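PDB 5NLA: putative transcriptional regulator TRANSCRIPTION REGULATOR protein from Rhizobium meliloti, which activates transcription as an AraC-like regulator that binds c-di-GMP, probably binds specific DNA sequences and controls extracellular polysaccharide production. Local coordinates for residues A[176-181]-A[226-231]. Numbering follows the deposited sequence.
Sequences ELLADD and TIRDMV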
ATOM      1  N   GLU A 176      -4.561  -5.580  -8.345  1.00 80.83           N
ATOM      2  CA  GLU A 176      -5.068  -6.777  -8.979  1.00 85.02           C
ATOM      3  C   GLU A 176      -4.919  -8.040  -8.137  1.00 84.63           C
ATOM      4  O   GLU A 176      -5.740  -8.949  -8.250  1.00 85.14           O
ATOM      5  CB  GLU A 176      -4.380  -6.951 -10.321  1.00 89.85           C
ATOM      6  CG  GLU A 176      -4.958  -8.057 -11.176  1.00 98.69           C
ATOM      7  CD  GLU A 176      -6.430  -7.884 -11.547  1.00102.37           C
ATOM      8  OE1 GLU A 176      -6.898  -6.725 -11.686  1.00102.24           O
ATOM      9  OE2 GLU A 176      -7.113  -8.922 -11.714  1.00104.60           O
ATOM     10  N   LEU A 177      -3.896  -8.088  -7.290  1.00 82.44           N
ATOM     11  CA  LEU A 177      -3.684  -9.229  -6.388  1.00 83.41           C
ATOM     12  C   LEU A 177      -4.957  -9.611  -5.627  1.00 82.20           C
ATOM     13  O   LEU A 177      -5.296 -10.792  -5.520  1.00 85.39           O
ATOM     14  CB  LEU A 177      -2.552  -8.936  -5.388  1.00 83.33           C
ATOM     15  CG  LEU A 177      -1.517 -10.043  -5.180  1.00 88.12           C
ATOM     16  CD1 LEU A 177      -2.172 -11.325  -4.692  1.00 91.18           C
ATOM     17  CD2 LEU A 177      -0.723 -10.303  -6.461  1.00 91.65           C
ATOM     18  N   LEU A 178      -5.659  -8.596  -5.131  1.00 79.36           N
ATOM     19  CA  LEU A 178      -6.845  -8.777  -4.303  1.00 80.51           C
ATOM     20  C   LEU A 178      -8.139  -8.246  -4.938  1.00 80.81           C
ATOM     21  O   LEU A 178      -9.179  -8.230  -4.279  1.00 82.89           O
ATOM     22  CB  LEU A 178      -6.623  -8.098  -2.943  1.00 78.55           C
ATOM     23  CG  LEU A 178      -5.405  -8.530  -2.113  1.00 77.99           C
ATOM     24  CD1 LEU A 178      -5.040  -7.514  -1.034  1.00 75.34           C
ATOM     25  CD2 LEU A 178      -5.663  -9.890  -1.486  1.00 81.10           C
ATOM     26  N   ALA A 179      -8.095  -7.848  -6.210  1.00 81.15           N
ATOM     27  CA  ALA A 179      -9.256  -7.252  -6.890  1.00 81.43           C
ATOM     28  C   ALA A 179     -10.508  -8.148  -6.876  1.00 84.19           C
ATOM     29  O   ALA A 179     -11.636  -7.644  -6.852  1.00 80.58           O
ATOM     30  CB  ALA A 179      -8.891  -6.867  -8.319  1.00 81.28           C
ATOM     31  N   ASP A 180     -10.304  -9.466  -6.873  1.00 89.93           N
ATOM     32  CA  ASP A 180     -11.417 -10.419  -6.771  1.00 96.76           C
ATOM     33  C   ASP A 180     -12.279 -10.213  -5.524  1.00 98.77           C
ATOM     34  O   ASP A 180     -13.503 -10.295  -5.613  1.00103.49           O
ATOM     35  CB  ASP A 180     -10.918 -11.875  -6.826  1.00100.18           C
ATOM     36  CG  ASP A 180     -10.572 -12.340  -8.244  1.00103.97           C
ATOM     37  OD1 ASP A 180     -10.817 -11.597  -9.224  1.00101.29           O
ATOM     38  OD2 ASP A 180     -10.059 -13.476  -8.371  1.00108.72           O
ATOM     39  N   ASP A 181     -11.656  -9.930  -4.377  1.00 98.20           N
ATOM     40  CA  ASP A 181     -12.410  -9.688  -3.137  1.00 98.96           C
ATOM     41  C   ASP A 181     -12.503  -8.186  -2.794  1.00 95.65           C
ATOM     42  O   ASP A 181     -12.547  -7.810  -1.628  1.00 96.76           O
ATOM     43  CB  ASP A 181     -11.818 -10.517  -1.983  1.00100.25           C
ATOM     44  CG  ASP A 181     -12.101 -12.024  -2.126  1.00107.53           C
ATOM     45  OD1 ASP A 181     -11.284 -12.745  -2.753  1.00109.12           O
ATOM     46  OD2 ASP A 181     -13.127 -12.496  -1.585  1.00112.82           O
ATOM     47  N   THR A 226      -0.269 -17.489  -0.482  1.00 92.10           N
ATOM     48  CA  THR A 226      -0.783 -17.756   0.884  1.00 92.37           C
ATOM     49  C   THR A 226      -0.949 -16.428   1.635  1.00 89.19           C
ATOM     50  O   THR A 226      -1.872 -16.291   2.437  1.00 89.52           O
ATOM     51  CB  THR A 226      -0.005 -18.825   1.747  1.00 94.36           C
ATOM     52  OG1 THR A 226       0.592 -18.229   2.908  1.00 92.52           O
ATOM     53  CG2 THR A 226       1.047 -19.592   0.971  1.00 96.85           C
ATOM     54  N   ILE A 227      -0.078 -15.454   1.361  1.00 86.51           N
ATOM     55  CA  ILE A 227      -0.257 -14.099   1.894  1.00 83.13           C
ATOM     56  C   ILE A 227      -1.552 -13.471   1.366  1.00 80.23           C
ATOM     57  O   ILE A 227      -2.284 -12.851   2.126  1.00 78.58           O
ATOM     58  CB  ILE A 227       0.973 -13.191   1.627  1.00 83.52           C
ATOM     59  CG1 ILE A 227       2.163 -13.696   2.455  1.00 85.31           C
ATOM     60  CG2 ILE A 227       0.684 -11.724   1.977  1.00 80.53           C
ATOM     61  CD1 ILE A 227       3.475 -12.974   2.207  1.00 84.79           C
ATOM     62  N   ARG A 228      -1.847 -13.644   0.083  1.00 81.11           N
ATOM     63  CA  ARG A 228      -3.138 -13.189  -0.456  1.00 81.10           C
ATOM     64  C   ARG A 228      -4.301 -13.838   0.311  1.00 81.80           C
ATOM     65  O   ARG A 228      -5.185 -13.140   0.810  1.00 81.33           O
ATOM     66  CB  ARG A 228      -3.249 -13.493  -1.957  1.00 82.82           C
ATOM     67  CG  ARG A 228      -4.535 -13.001  -2.609  1.00 83.36           C
ATOM     68  CD  ARG A 228      -4.726 -13.596  -3.987  1.00 87.01           C
ATOM     69  NE  ARG A 228      -4.998 -15.034  -3.951  1.00 91.78           N
ATOM     70  CZ  ARG A 228      -4.872 -15.865  -4.992  1.00 96.04           C
ATOM     71  NH1 ARG A 228      -4.458 -15.428  -6.184  1.00 96.75           N
ATOM     72  NH2 ARG A 228      -5.155 -17.156  -4.842  1.00 99.63           N
ATOM     73  N   ASP A 229      -4.280 -15.164   0.407  1.00 82.86           N
ATOM     74  CA  ASP A 229      -5.357 -15.908   1.057  1.00 84.73           C
ATOM     75  C   ASP A 229      -5.498 -15.526   2.538  1.00 82.63           C
ATOM     76  O   ASP A 229      -6.597 -15.188   2.993  1.00 82.81           O
ATOM     77  CB  ASP A 229      -5.171 -17.429   0.873  1.00 88.79           C
ATOM     78  CG  ASP A 229      -5.395 -17.882  -0.581  1.00 91.94           C
ATOM     79  OD1 ASP A 229      -5.593 -17.020  -1.476  1.00 89.76           O
ATOM     80  OD2 ASP A 229      -5.376 -19.106  -0.835  1.00 95.62           O
ATOM     81  N   MET A 230      -4.383 -15.549   3.273  1.00 79.57           N
ATOM     82  CA  MET A 230      -4.356 -15.090   4.662  1.00 76.20           C
ATOM     83  C   MET A 230      -4.944 -13.670   4.819  1.00 75.31           C
ATOM     84  O   MET A 230      -5.754 -13.430   5.723  1.00 76.02           O
ATOM     85  CB  MET A 230      -2.926 -15.118   5.224  1.00 72.45           C
ATOM     86  CG  MET A 230      -2.408 -16.485   5.608  1.00 73.01           C
ATOM     87  SD  MET A 230      -0.690 -16.451   6.127  1.00 68.59           S
ATOM     88  CE  MET A 230      -0.419 -18.194   6.343  1.00 76.25           C
ATOM     89  N   VAL A 231      -4.551 -12.744   3.944  1.00 74.60           N
ATOM     90  CA  VAL A 231      -5.019 -11.358   4.048  1.00 74.87           C
ATOM     91  C   VAL A 231      -6.523 -11.283   3.842  1.00 78.41           C
ATOM     92  O   VAL A 231      -7.255 -10.761   4.685  1.00 81.65           O
ATOM     93  CB  VAL A 231      -4.306 -10.419   3.048  1.00 73.46           C
ATOM     94  CG1 VAL A 231      -5.077  -9.117   2.848  1.00 72.28           C
ATOM     95  CG2 VAL A 231      -2.889 -10.111   3.527  1.00 72.75           C
TER
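The aliphatic stem of Arg228 lies against Leu177 and Leu178: CD1 of Leu177 spans its CB, CG and CD, while CD2 of Leu178 meets CG. CD1 of Leu177 sits 3.5 Å from Arg228 CD, the two side chains crossing at a slant. Leu178 passes the arginine in the opposite sense, its CD2 methyl 3.5 Å from Arg228 CG. Arg228 reaches this position because its CG is anti to the backbone N (chi1 -178°), which sends the stem out from its helix toward the leucines. The chain then bends at chi3 (68°) and turns the guanidinium back to its sequence neighbour Asp229. Arg228 NE donates to Asp229 OD1 at 3.2 Å, in a salt bridge; the carboxylate oxygen lies at the guanidinium edge, 8° out of its plane, and NH2 adds a weak bond to the same oxygen. The contact joins the short helix 175-178, which follows strand 166-173, to the long helix 220-234 of this AraC-family regulator. Deeper in, CD1 of Leu178 meets CG1 of Val231 at 4.2 Å, and both residues also rest on Met173 of that strand. Glu176 points elsewhere, with a salt bridge to Arg301, in the range assigned to the helix-turn-helix domain, and a hydrogen bond to His260, while Leu177 additionally touches Val224, one turn before Arg228.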